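Local atomic coordinates of pyridoxal 5'-phosphate synthase subunit PdxT (Thermus thermophilus, PDB entry 2YWD), a protein that probably hydrolyses glutamine to glutamate and ammonia, the ammonia being channelled to the partner subunit PdxS for the synthesis of pyridoxal 5'-phosphate. Residues 7-12 / 30-35; 105-110 / 139-144; 126-131 / 179-184. One frame throughout, in Å; residues are numbered along the deposited sequence.

Contact 1: residues 7-12 / 30-35; sequences VLALQG and EVRKKE
Val7 and Leu8 pair in parallel with Glu30 and Val31, and two backbone bonds lace the strand ends together: Val31 N gives to Val7 O at 3.0 Å, and Ala9 N to Val31 O at 2.8 Å. On the face that carries Leu8 and Val31, methyl CD1 of Leu8 meets CG1 of Val31 at 4.0 Å, and Ile53 and Leu43 extend this apolar layer. The two strands are the ends of a beta-alpha-beta crossover whose helix, 14-22, covers the other face, where Phe14 touches Val7, Ala9 and Arg32. Here the small Ala9 fits under the salt-bridged pair Glu30 and Arg32: its CB lies over the centre of the guanidinium, 4.0 Å from Arg32 CZ, and equally far from Glu30 CB. Extended to NE (chi3 179°), the Arg32 chain puts the group there. Glu30 OE1 takes Arg32 NH2 at 2.5 Å, nearly in line with its own C-O bond, and NH1 more weakly. A water bound to Arg32 NE and Ala9 O ties the arginine to the opposite backbone. A leucine in place of Glu30 would probably leave the guanidinium without its carboxylate mate and freer to swing off Ala9. Further along, methyl CD2 of Leu10 rests 3.5 Å from Arg32 O.

Contact 2: residues 105-110 / 139-144; sequences AWVERN and PVFRRL
Backbone bonds join Trp106 and Glu108 to the antiparallel strand 140-144. Glu108 and Val140 form a hydrogen-bonded pair, whereas at Trp106 the register slips by one: Arg142 and Arg143 both face it in a classic beta bulge. Trp106 O receives Arg142 N at 2.7 Å and, weakly, Arg143 N, while Trp106 N gives to Arg143 O. Arg142, bent at chi2 (-62°), reaches Glu108 side-on, NE at 2.8 Å and NH2 at 2.9 Å both gripping the single oxygen OE1; NE comes nearly in line with the C-O bond, NH2 from above the carboxylate plane. Arg143 runs beside Trp106 in a cation-pi contact, its CZ over the ring face, 3.9 Å from the six-membered centroid and 17° off its normal, with guanidinium and indole planes 55° apart. Apolar packing occupies the other face: Val107 sets CG1 against Pro139 CB (3.7 Å) and CG2 against Phe141 CD1 (3.6 Å), and Ala105 CB meets Leu144 CD2. Arg109, probably a glutamine-binding residue, follows directly; its NH1 is hydrogen-bonded to Gln97 OE1. The bulge's two exposed arginines thus have separate mates, a carboxylate and an indole, on an outermost strand, while the apolar face turns toward Ile85 and Val161.

Contact 3: residues 126-131 / 179-184; sequences EGLGSF and PRLHRY
The turn of the two-stranded antiparallel sheet 118-125/129-136 is held here against the first turn of the C-terminal helix 180-189, with Leu128 and Gly129 both facing Val125 in a classic beta bulge. Arg180 carries the polar part. Its chain bends at chi3 (-59°) and brings the guanidinium edge-on to the backbone of Ser130, where NH2 gives a hydrogen bond to Ser130 O at 2.6 Å. The acceptor lies in the guanidinium plane, and the donor comes nearly along the C=O direction, so the carbonyl is met head-on. The same NH2 forms a salt bridge with Asp178, a second partner that would help to fix the rotation of the group. Leu128 supplies the apolar part from its place at the turn: its CG stands over one face of the guanidinium, CD1 touches Arg180 CB at 3.6 Å, and CD2 approaches Leu181 CB at 4.1 Å. With CG anti to the backbone N (chi1 -165°), Leu128 sends its two methyls to successive residues of the helix. Phe131 lies next to it, and Leu181 CB sits over one face of the ring, 3.9 Å from CE1; the two side chains cross at about a right angle. At the far end a water bound to Tyr184 OH makes a long, weak bond to Glu126 O; the hydroxyl is also hydrogen-bonded with Arg162. Around this junction, Phe131 packs on Val125 and on Pro173, between the predicted charge-relay residues His172 and Glu174 in sequence. Leu181 touches Phe171, Tyr184 rests on Leu151 of strand 149-154, and His182 faces helix 14-22.

In the fold
The three contacts are spread around the glutaminase fold, their centres 22 to 25 Å apart. Contact 1 lies at one border of the seven-stranded mixed sheet and closes first along the chain. Contacts 2 and 3 cross, their segments alternating: strand 129-136, which begins in contact 3, is followed by strand 140-144 of contact 2. Contact 2 belongs to the small three-stranded sheet, across the chain's centre from contact 1; contact 3 joins the two-stranded sheet to the C-terminal helix. Helix 14-22 is touched by contact 1 and by His182. Contact 2 holds Arg109 of the predicted glutamine site, while the side chains of Val7 and Phe131 lie about 8 Å from that of Glu174, the predicted charge-relay residue.

Contact 1: residues 7-12 / 30-35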
# COMPACT_ATOMS: atom_id res chain seq x y z
N VAL A 7 -4.23 -6.81 -7.77
CA VAL A 7 -3.95 -6.85 -6.34
C VAL A 7 -2.97 -8.00 -6.17
O VAL A 7 -3.25 -9.11 -6.62
CB VAL A 7 -5.22 -7.14 -5.51
CG1 VAL A 7 -4.89 -7.12 -4.02
CG2 VAL A 7 -6.30 -6.11 -5.82
N LEU A 8 -1.82 -7.74 -5.55
CA LEU A 8 -0.82 -8.79 -5.35
C LEU A 8 -1.47 -9.86 -4.48
O LEU A 8 -1.96 -9.56 -3.39
CB LEU A 8 0.42 -8.22 -4.66
CG LEU A 8 1.65 -9.13 -4.62
CD1 LEU A 8 2.09 -9.47 -6.04
CD2 LEU A 8 2.76 -8.43 -3.88
N ALA A 9 -1.49 -11.10 -4.96
CA ALA A 9 -2.13 -12.19 -4.23
C ALA A 9 -1.20 -13.35 -3.89
O ALA A 9 -1.55 -14.51 -4.08
CB ALA A 9 -3.32 -12.70 -5.03
N LEU A 10 -0.02 -13.03 -3.37
CA LEU A 10 0.93 -14.06 -2.99
C LEU A 10 0.63 -14.57 -1.58
O LEU A 10 0.85 -15.75 -1.27
CB LEU A 10 2.35 -13.50 -3.04
CG LEU A 10 2.83 -13.04 -4.42
CD1 LEU A 10 4.23 -12.46 -4.30
CD2 LEU A 10 2.81 -14.22 -5.38
N GLN A 11 0.11 -13.68 -0.75
CA GLN A 11 -0.23 -13.99 0.64
C GLN A 11 -1.04 -12.84 1.20
O GLN A 11 -0.96 -11.71 0.70
CB GLN A 11 1.05 -14.14 1.47
CG GLN A 11 0.87 -14.53 2.95
CD GLN A 11 0.37 -13.39 3.85
OE1 GLN A 11 0.80 -12.24 3.72
NE2 GLN A 11 -0.52 -13.72 4.78
N GLY A 12 -1.84 -13.10 2.22
CA GLY A 12 -2.57 -12.02 2.84
C GLY A 12 -3.98 -11.72 2.40
O GLY A 12 -4.64 -12.51 1.74
N GLU A 30 -5.93 -10.98 -9.89
CA GLU A 30 -5.08 -11.50 -8.82
C GLU A 30 -3.69 -11.75 -9.40
O GLU A 30 -3.52 -12.54 -10.32
CB GLU A 30 -5.66 -12.79 -8.24
CG GLU A 30 -6.84 -12.55 -7.31
CD GLU A 30 -7.46 -13.83 -6.78
OE1 GLU A 30 -6.72 -14.82 -6.61
OE2 GLU A 30 -8.68 -13.84 -6.52
N VAL A 31 -2.70 -11.04 -8.86
CA VAL A 31 -1.33 -11.17 -9.34
C VAL A 31 -0.56 -12.19 -8.50
O VAL A 31 -0.36 -12.01 -7.30
CB VAL A 31 -0.60 -9.80 -9.29
CG1 VAL A 31 0.83 -9.94 -9.77
CG2 VAL A 31 -1.35 -8.79 -10.14
N ARG A 32 -0.15 -13.29 -9.15
CA ARG A 32 0.61 -14.34 -8.48
C ARG A 32 1.89 -14.67 -9.23
O ARG A 32 2.75 -15.36 -8.71
CB ARG A 32 -0.23 -15.61 -8.34
CG ARG A 32 -1.38 -15.51 -7.36
CD ARG A 32 -1.87 -16.90 -6.99
NE ARG A 32 -2.97 -16.83 -6.03
CZ ARG A 32 -4.19 -16.40 -6.33
NH1 ARG A 32 -4.47 -16.00 -7.57
NH2 ARG A 32 -5.13 -16.36 -5.39
N LYS A 33 2.00 -14.17 -10.46
CA LYS A 33 3.17 -14.40 -11.29
C LYS A 33 3.60 -13.09 -11.93
O LYS A 33 2.77 -12.19 -12.11
CB LYS A 33 2.85 -15.43 -12.38
CG LYS A 33 2.46 -16.80 -11.85
CD LYS A 33 2.04 -17.71 -13.00
CE LYS A 33 1.68 -19.10 -12.50
NZ LYS A 33 1.21 -19.98 -13.61
N LYS A 34 4.88 -12.97 -12.27
CA LYS A 34 5.37 -11.74 -12.88
C LYS A 34 4.62 -11.42 -14.17
O LYS A 34 4.40 -10.25 -14.48
CB LYS A 34 6.88 -11.83 -13.14
CG LYS A 34 7.31 -12.91 -14.11
CD LYS A 34 8.83 -12.95 -14.22
CE LYS A 34 9.31 -13.98 -15.23
NZ LYS A 34 8.92 -15.37 -14.87
N GLU A 35 4.23 -12.45 -14.90
CA GLU A 35 3.50 -12.28 -16.16
C GLU A 35 2.17 -11.56 -15.94
O GLU A 35 1.67 -10.90 -16.84
CB GLU A 35 3.22 -13.63 -16.82
CG GLU A 35 4.43 -14.35 -17.39
CD GLU A 35 5.43 -14.78 -16.32
OE1 GLU A 35 4.99 -15.24 -15.25
OE2 GLU A 35 6.65 -14.66 -16.58
O HOH W 1 -2.40 -16.87 -3.19

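Contact 2: residues 105-110 / 139-144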
# COMPACT_ATOMS: atom_id res chain seq x y z
N ALA A 105 11.01 6.37 2.62
CA ALA A 105 10.46 6.43 3.96
C ALA A 105 11.08 5.38 4.87
O ALA A 105 11.57 4.35 4.40
CB ALA A 105 8.95 6.24 3.91
N TRP A 106 11.07 5.66 6.16
CA TRP A 106 11.57 4.75 7.19
C TRP A 106 10.31 4.28 7.89
O TRP A 106 9.59 5.09 8.48
CB TRP A 106 12.45 5.49 8.19
CG TRP A 106 13.87 5.69 7.75
CD1 TRP A 106 14.31 6.02 6.50
CD2 TRP A 106 15.04 5.61 8.58
NE1 TRP A 106 15.68 6.15 6.50
CE2 TRP A 106 16.15 5.91 7.76
CE3 TRP A 106 15.25 5.32 9.93
CZ2 TRP A 106 17.46 5.92 8.25
CZ3 TRP A 106 16.55 5.33 10.42
CH2 TRP A 106 17.64 5.63 9.58
N VAL A 107 10.03 2.98 7.83
CA VAL A 107 8.83 2.45 8.47
C VAL A 107 9.17 1.42 9.54
O VAL A 107 10.00 0.54 9.33
CB VAL A 107 7.90 1.77 7.45
CG1 VAL A 107 6.72 1.13 8.16
CG2 VAL A 107 7.41 2.80 6.43
N GLU A 108 8.51 1.54 10.69
CA GLU A 108 8.74 0.58 11.77
C GLU A 108 7.47 -0.26 11.90
O GLU A 108 6.36 0.28 12.05
CB GLU A 108 9.03 1.29 13.09
CG GLU A 108 9.59 0.34 14.15
CD GLU A 108 9.80 1.00 15.49
OE1 GLU A 108 9.81 2.25 15.55
OE2 GLU A 108 9.96 0.26 16.49
N ARG A 109 7.63 -1.57 11.82
CA ARG A 109 6.51 -2.49 11.91
C ARG A 109 5.82 -2.46 13.28
O ARG A 109 6.49 -2.30 14.31
CB ARG A 109 6.99 -3.91 11.60
CG ARG A 109 7.33 -4.15 10.13
CD ARG A 109 8.21 -5.38 9.94
NE ARG A 109 7.79 -6.47 10.81
CZ ARG A 109 8.47 -7.60 10.98
NH1 ARG A 109 9.62 -7.80 10.35
NH2 ARG A 109 8.01 -8.52 11.82
N ASN A 110 4.49 -2.60 13.27
CA ASN A 110 3.66 -2.65 14.48
C ASN A 110 4.28 -1.85 15.64
O ASN A 110 4.62 -2.41 16.69
CB ASN A 110 3.47 -4.12 14.87
CG ASN A 110 2.51 -4.32 16.02
OD1 ASN A 110 1.66 -3.47 16.28
ND2 ASN A 110 2.63 -5.45 16.70
N PRO A 139 1.81 -0.20 11.22
CA PRO A 139 3.22 0.20 11.18
C PRO A 139 3.24 1.72 11.34
O PRO A 139 2.21 2.38 11.21
CB PRO A 139 3.66 -0.25 9.79
CG PRO A 139 2.42 -0.00 8.98
CD PRO A 139 1.33 -0.56 9.87
N VAL A 140 4.42 2.26 11.62
CA VAL A 140 4.55 3.70 11.79
C VAL A 140 5.55 4.28 10.80
O VAL A 140 6.62 3.71 10.58
CB VAL A 140 5.01 4.02 13.24
CG1 VAL A 140 5.32 5.52 13.38
CG2 VAL A 140 3.91 3.61 14.22
N PHE A 141 5.18 5.39 10.18
CA PHE A 141 6.06 6.07 9.25
C PHE A 141 6.96 6.94 10.13
O PHE A 141 6.54 7.99 10.59
CB PHE A 141 5.25 6.96 8.30
CG PHE A 141 4.48 6.21 7.25
CD1 PHE A 141 5.14 5.62 6.18
CD2 PHE A 141 3.10 6.10 7.33
CE1 PHE A 141 4.44 4.95 5.18
CE2 PHE A 141 2.38 5.42 6.34
CZ PHE A 141 3.05 4.85 5.27
N ARG A 142 8.20 6.48 10.36
CA ARG A 142 9.12 7.22 11.21
C ARG A 142 9.75 8.45 10.56
O ARG A 142 9.81 9.52 11.17
CB ARG A 142 10.22 6.29 11.73
CG ARG A 142 9.72 5.22 12.70
CD ARG A 142 9.14 5.84 13.97
NE ARG A 142 8.89 4.84 15.01
CZ ARG A 142 8.39 5.10 16.21
NH1 ARG A 142 8.06 6.35 16.54
NH2 ARG A 142 8.21 4.12 17.08
N ARG A 143 10.22 8.31 9.33
CA ARG A 143 10.82 9.43 8.61
C ARG A 143 10.39 9.39 7.16
O ARG A 143 10.16 8.32 6.61
CB ARG A 143 12.35 9.39 8.68
CG ARG A 143 12.91 9.33 10.09
CD ARG A 143 14.35 9.83 10.13
NE ARG A 143 15.19 9.20 9.12
CZ ARG A 143 16.48 9.50 8.94
NH1 ARG A 143 17.06 10.41 9.71
NH2 ARG A 143 17.18 8.88 8.00
N LEU A 144 10.29 10.57 6.54
CA LEU A 144 9.88 10.67 5.14
C LEU A 144 10.85 11.53 4.35
O LEU A 144 11.32 12.56 4.85
CB LEU A 144 8.47 11.27 5.05
CG LEU A 144 7.36 10.53 5.80
CD1 LEU A 144 6.05 11.29 5.65
CD2 LEU A 144 7.22 9.11 5.26

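Contact 3: residues 126-131 / 179-184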
# COMPACT_ATOMS: atom_id res chain seq x y z
N GLU A 126 -6.34 14.89 2.53
CA GLU A 126 -6.25 16.03 1.63
C GLU A 126 -6.91 15.74 0.29
O GLU A 126 -6.61 14.73 -0.36
CB GLU A 126 -4.78 16.41 1.41
CG GLU A 126 -4.58 17.59 0.47
CD GLU A 126 -3.11 17.88 0.20
OE1 GLU A 126 -2.40 16.96 -0.24
OE2 GLU A 126 -2.68 19.03 0.43
N GLY A 127 -7.81 16.62 -0.12
CA GLY A 127 -8.51 16.47 -1.38
C GLY A 127 -9.70 15.53 -1.31
O GLY A 127 -10.70 15.74 -2.00
N LEU A 128 -9.60 14.51 -0.47
CA LEU A 128 -10.67 13.54 -0.35
C LEU A 128 -11.71 13.93 0.70
O LEU A 128 -12.91 13.93 0.43
CB LEU A 128 -10.09 12.16 -0.01
CG LEU A 128 -11.00 10.95 -0.17
CD1 LEU A 128 -11.50 10.88 -1.61
CD2 LEU A 128 -10.24 9.68 0.19
N GLY A 129 -11.24 14.26 1.90
CA GLY A 129 -12.15 14.63 2.97
C GLY A 129 -12.01 13.66 4.13
O GLY A 129 -10.97 13.03 4.30
N SER A 130 -13.06 13.53 4.94
CA SER A 130 -13.03 12.63 6.08
C SER A 130 -13.10 11.17 5.65
O SER A 130 -13.95 10.80 4.85
CB SER A 130 -14.20 12.94 7.02
OG SER A 130 -14.21 12.05 8.13
N PHE A 131 -12.21 10.34 6.19
CA PHE A 131 -12.17 8.92 5.85
C PHE A 131 -11.95 8.11 7.12
O PHE A 131 -11.09 8.46 7.95
CB PHE A 131 -11.04 8.64 4.86
CG PHE A 131 -11.11 7.28 4.23
CD1 PHE A 131 -11.87 7.07 3.08
CD2 PHE A 131 -10.45 6.19 4.80
CE1 PHE A 131 -11.97 5.80 2.50
CE2 PHE A 131 -10.55 4.91 4.23
CZ PHE A 131 -11.31 4.72 3.08
N PRO A 179 -15.19 3.48 -0.90
CA PRO A 179 -14.22 3.27 -1.99
C PRO A 179 -13.50 4.53 -2.48
O PRO A 179 -12.74 4.47 -3.44
CB PRO A 179 -15.09 2.67 -3.08
CG PRO A 179 -16.33 3.50 -2.96
CD PRO A 179 -16.56 3.61 -1.45
N ARG A 180 -13.73 5.66 -1.81
CA ARG A 180 -13.12 6.91 -2.23
C ARG A 180 -11.59 6.96 -2.25
O ARG A 180 -11.01 7.65 -3.08
CB ARG A 180 -13.66 8.07 -1.40
CG ARG A 180 -15.11 8.42 -1.73
CD ARG A 180 -15.55 9.59 -0.89
NE ARG A 180 -15.43 9.27 0.52
CZ ARG A 180 -15.13 10.16 1.47
NH1 ARG A 180 -14.91 11.43 1.15
NH2 ARG A 180 -15.04 9.76 2.73
N LEU A 181 -10.94 6.25 -1.33
CA LEU A 181 -9.48 6.26 -1.33
C LEU A 181 -9.00 5.39 -2.49
O LEU A 181 -7.98 5.68 -3.12
CB LEU A 181 -8.93 5.76 0.01
CG LEU A 181 -7.41 5.87 0.20
CD1 LEU A 181 -6.90 7.24 -0.28
CD2 LEU A 181 -7.06 5.65 1.67
N HIS A 182 -9.73 4.32 -2.79
CA HIS A 182 -9.36 3.46 -3.91
C HIS A 182 -9.53 4.23 -5.22
O HIS A 182 -8.69 4.13 -6.12
CB HIS A 182 -10.22 2.19 -3.94
CG HIS A 182 -9.79 1.14 -2.96
ND1 HIS A 182 -10.03 1.25 -1.60
CD2 HIS A 182 -9.13 -0.03 -3.13
CE1 HIS A 182 -9.53 0.19 -0.99
NE2 HIS A 182 -8.99 -0.60 -1.89
N ARG A 183 -10.62 4.99 -5.32
CA ARG A 183 -10.86 5.77 -6.54
C ARG A 183 -9.76 6.83 -6.69
O ARG A 183 -9.28 7.08 -7.80
CB ARG A 183 -12.24 6.44 -6.48
CG ARG A 183 -12.52 7.41 -7.64
CD ARG A 183 -12.42 6.72 -9.00
NE ARG A 183 -13.56 5.85 -9.28
CZ ARG A 183 -13.62 5.00 -10.30
NH1 ARG A 183 -12.59 4.89 -11.13
NH2 ARG A 183 -14.71 4.28 -10.50
N TYR A 184 -9.37 7.44 -5.58
CA TYR A 184 -8.31 8.45 -5.59
C TYR A 184 -7.06 7.82 -6.22
O TYR A 184 -6.39 8.44 -7.04
CB TYR A 184 -8.00 8.90 -4.15
CG TYR A 184 -6.81 9.81 -4.02
CD1 TYR A 184 -6.90 11.17 -4.34
CD2 TYR A 184 -5.57 9.31 -3.61
CE1 TYR A 184 -5.78 12.01 -4.24
CE2 TYR A 184 -4.46 10.14 -3.51
CZ TYR A 184 -4.57 11.49 -3.82
OH TYR A 184 -3.47 12.31 -3.73
O HOH W 2 -4.31 14.99 -2.93